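Local coordinates for regulatory protein MarR (Planctomyces limnophilus, PDB 3U2R), which probably acts as a DNA-binding transcription factor of the MarR family, built around a winged helix-turn-helix domain, at residues Y49-L54 with L66-R71. Sequence-based numbering, arbitrary orientation.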
ATOM      1  N   TYR A  49      20.783   1.265  20.908  1.00 46.97           N
ATOM      2  CA  TYR A  49      20.024   2.492  20.641  1.00 44.35           C
ATOM      3  C   TYR A  49      18.926   2.651  21.707  1.00 45.91           C
ATOM      4  O   TYR A  49      18.720   3.755  22.227  1.00 42.27           O
ATOM      5  CB  TYR A  49      19.434   2.417  19.215  1.00 46.25           C
ATOM      6  CG  TYR A  49      18.508   3.573  18.860  1.00 45.87           C
ATOM      7  CD1 TYR A  49      19.017   4.797  18.469  1.00 48.20           C
ATOM      8  CD2 TYR A  49      17.135   3.428  18.909  1.00 46.59           C
ATOM      9  CE1 TYR A  49      18.182   5.883  18.214  1.00 49.37           C
ATOM     10  CE2 TYR A  49      16.285   4.487  18.589  1.00 48.93           C
ATOM     11  CZ  TYR A  49      16.819   5.709  18.203  1.00 56.69           C
ATOM     12  OH  TYR A  49      16.045   6.803  17.906  1.00 67.41           O
ATOM     13  N   ASN A  50      18.216   1.524  22.015  1.00 43.63           N
ATOM     14  CA  ASN A  50      17.125   1.476  22.992  1.00 42.96           C
ATOM     15  C   ASN A  50      17.647   1.817  24.402  1.00 43.55           C
ATOM     16  O   ASN A  50      17.039   2.608  25.086  1.00 42.20           O
ATOM     17  CB  ASN A  50      16.452   0.129  22.984  1.00 46.70           C
ATOM     18  CG  ASN A  50      15.596  -0.107  21.774  1.00 54.33           C
ATOM     19  OD1 ASN A  50      15.266   0.794  21.018  1.00 50.47           O
ATOM     20  ND2 ASN A  50      15.080  -1.288  21.673  1.00 46.60           N
ATOM     21  N   THR A  51      18.837   1.382  24.746  1.00 42.09           N
ATOM     22  CA  THR A  51      19.497   1.780  26.013  1.00 40.40           C
ATOM     23  C   THR A  51      19.820   3.276  26.004  1.00 46.36           C
ATOM     24  O   THR A  51      19.471   4.010  26.932  1.00 46.71           O
ATOM     25  CB  THR A  51      20.756   0.942  26.208  1.00 49.79           C
ATOM     26  OG1 THR A  51      20.404  -0.448  26.198  1.00 43.32           O
ATOM     27  CG2 THR A  51      21.467   1.269  27.473  1.00 47.35           C
ATOM     28  N   LEU A  52      20.445   3.764  24.938  1.00 43.45           N
ATOM     29  CA  LEU A  52      20.750   5.175  24.905  1.00 41.89           C
ATOM     30  C   LEU A  52      19.480   6.022  24.994  1.00 45.53           C
ATOM     31  O   LEU A  52      19.487   6.981  25.731  1.00 45.51           O
ATOM     32  CB  LEU A  52      21.541   5.530  23.639  1.00 41.25           C
ATOM     33  CG  LEU A  52      22.965   4.909  23.499  1.00 44.54           C
ATOM     34  CD1 LEU A  52      23.551   5.140  22.097  1.00 45.35           C
ATOM     35  CD2 LEU A  52      23.972   5.520  24.508  1.00 38.83           C
ATOM     36  N   ARG A  53      18.390   5.664  24.295  1.00 47.37           N
ATOM     37  CA  ARG A  53      17.119   6.422  24.341  1.00 50.16           C
ATOM     38  C   ARG A  53      16.511   6.411  25.729  1.00 56.25           C
ATOM     39  O   ARG A  53      15.913   7.390  26.161  1.00 57.94           O
ATOM     40  CB  ARG A  53      16.093   5.827  23.362  1.00 49.40           C
ATOM     41  CG  ARG A  53      16.258   6.224  21.902  1.00 63.58           C
ATOM     42  CD  ARG A  53      15.444   7.450  21.571  1.00 82.46           C
ATOM     43  NE  ARG A  53      14.014   7.328  21.898  1.00100.99           N
ATOM     44  CZ  ARG A  53      13.085   6.714  21.162  1.00119.66           C
ATOM     45  NH1 ARG A  53      13.410   6.129  20.018  1.00108.98           N
ATOM     46  NH2 ARG A  53      11.823   6.680  21.570  1.00110.45           N
ATOM     47  N   LEU A  54      16.586   5.263  26.381  1.00 52.89           N
ATOM     48  CA  LEU A  54      16.082   5.101  27.752  1.00 55.19           C
ATOM     49  C   LEU A  54      16.916   6.002  28.690  1.00 56.00           C
ATOM     50  O   LEU A  54      16.351   6.702  29.529  1.00 56.52           O
ATOM     51  CB  LEU A  54      16.198   3.614  28.145  1.00 55.97           C
ATOM     52  CG  LEU A  54      15.784   3.169  29.529  1.00 64.67           C
ATOM     53  CD1 LEU A  54      14.280   3.406  29.769  1.00 66.20           C
ATOM     54  CD2 LEU A  54      16.044   1.696  29.697  1.00 67.25           C
ATOM     55  N   LEU A  66      20.247  -3.049  36.529  1.00 62.46           N
ATOM     56  CA  LEU A  66      19.088  -3.940  36.658  1.00 66.12           C
ATOM     57  C   LEU A  66      17.786  -3.290  36.182  1.00 68.12           C
ATOM     58  O   LEU A  66      16.957  -3.992  35.578  1.00 66.96           O
ATOM     59  CB  LEU A  66      18.905  -4.380  38.110  1.00 70.79           C
ATOM     60  CG  LEU A  66      19.903  -5.421  38.641  1.00 79.80           C
ATOM     61  CD1 LEU A  66      19.584  -5.767  40.057  1.00 82.43           C
ATOM     62  CD2 LEU A  66      19.890  -6.712  37.766  1.00 82.25           C
ATOM     63  N   GLN A  67      17.583  -1.971  36.484  1.00 63.07           N
ATOM     64  CA  GLN A  67      16.372  -1.256  36.060  1.00 63.58           C
ATOM     65  C   GLN A  67      16.381  -1.044  34.536  1.00 64.67           C
ATOM     66  O   GLN A  67      15.322  -1.076  33.910  1.00 64.58           O
ATOM     67  CB  GLN A  67      16.193   0.072  36.807  1.00 65.34           C
ATOM     68  CG  GLN A  67      14.909   0.837  36.395  1.00 94.94           C
ATOM     69  CD  GLN A  67      14.543   2.023  37.289  1.00123.28           C
ATOM     70  OE1 GLN A  67      15.134   3.116  37.210  1.00113.08           O
ATOM     71  NE2 GLN A  67      13.509   1.865  38.117  1.00121.78           N
ATOM     72  N   ILE A  68      17.575  -0.851  33.927  1.00 59.13           N
ATOM     73  CA  ILE A  68      17.700  -0.749  32.463  1.00 54.27           C
ATOM     74  C   ILE A  68      17.186  -2.062  31.868  1.00 59.74           C
ATOM     75  O   ILE A  68      16.335  -2.042  30.994  1.00 55.34           O
ATOM     76  CB  ILE A  68      19.160  -0.481  32.015  1.00 54.63           C
ATOM     77  CG1 ILE A  68      19.650   0.958  32.409  1.00 52.54           C
ATOM     78  CG2 ILE A  68      19.338  -0.766  30.503  1.00 55.24           C
ATOM     79  CD1 ILE A  68      21.070   1.199  32.159  1.00 56.66           C
ATOM     80  N   ALA A  69      17.720  -3.196  32.354  1.00 60.01           N
ATOM     81  CA  ALA A  69      17.334  -4.510  31.861  1.00 63.38           C
ATOM     82  C   ALA A  69      15.819  -4.730  32.049  1.00 72.81           C
ATOM     83  O   ALA A  69      15.139  -5.083  31.111  1.00 71.19           O
ATOM     84  CB  ALA A  69      18.117  -5.585  32.594  1.00 66.72           C
ATOM     85  N   ASP A  70      15.284  -4.381  33.228  1.00 74.48           N
ATOM     86  CA  ASP A  70      13.855  -4.517  33.502  1.00 77.61           C
ATOM     87  C   ASP A  70      12.995  -3.654  32.522  1.00 79.92           C
ATOM     88  O   ASP A  70      12.007  -4.166  32.002  1.00 80.59           O
ATOM     89  CB  ASP A  70      13.571  -4.156  34.977  1.00 81.93           C
ATOM     90  CG  ASP A  70      12.102  -4.137  35.324  1.00105.08           C
ATOM     91  OD1 ASP A  70      11.527  -3.028  35.404  1.00107.53           O
ATOM     92  OD2 ASP A  70      11.514  -5.235  35.477  1.00116.02           O
ATOM     93  N   ARG A  71      13.400  -2.393  32.229  1.00 73.44           N
ATOM     94  CA  ARG A  71      12.632  -1.501  31.337  1.00 74.05           C
ATOM     95  C   ARG A  71      12.735  -1.904  29.846  1.00 79.88           C
ATOM     96  O   ARG A  71      11.792  -1.668  29.068  1.00 81.60           O
ATOM     97  CB  ARG A  71      13.074  -0.046  31.500  1.00 72.26           C
ATOM     98  CG  ARG A  71      12.567   0.604  32.782  1.00 81.12           C
ATOM     99  CD  ARG A  71      11.182   1.194  32.617  1.00 96.31           C
ATOM    100  NE  ARG A  71      11.137   2.364  31.735  1.00105.59           N
ATOM    101  CZ  ARG A  71      11.468   3.611  32.080  1.00123.00           C
ATOM    102  NH1 ARG A  71      11.370   4.600  31.196  1.00111.05           N
ATOM    103  NH2 ARG A  71      11.911   3.879  33.309  1.00107.82           N
TER
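Ile68 meets helix 46-58 through its CG2 branch, which touches two side chains one turn apart: Ile68 CG2 lies 4.2 Å from Thr51 CG2 and likewise 4.2 Å from Leu54 CD2. The methyl of Thr51 makes the nearer approach; its hydroxyl OG1 is hydrogen-bonded to the carbonyl O of Gln47 in the same helix. Leu54 CD2 also rests 4.0 Å from the backbone O of Ile68 and 3.9 Å from CB of Arg71. One turn beyond Ile68, the bends of Arg71 at chi2 and chi3 turn one guanidinium face onto Leu54 CD1, which sits 3.4 Å above the plane and off-centre, with Arg71 NH1 the nearest atom to Leu54 CD1 at 3.5 Å. A trans chi1 (178°) carries the Leu54 branch toward helix 65-71, where both methyls are used: CD1 lies over the guanidinium face, while CD2 reaches both Ile68 and the base of the Arg71 side chain. Shortening Leu54 to an alanine is likely to uncover that part of the guanidinium face and open a gap beside Ile68. The two segments cross at 113°, their axes 10.8 Å apart, as the first two helices of the winged helix-turn-helix domain; Met63 of the intervening strand touches Leu54, Ile68 and Arg71, while in helix 78-88 Leu82 touches Thr51 and Ile79 touches Ile68. With no hydrogen bond linking the segments, their association rests on apolar and van der Waals contact, grading from buried methyls to the flat face of an exposed, charged arginine.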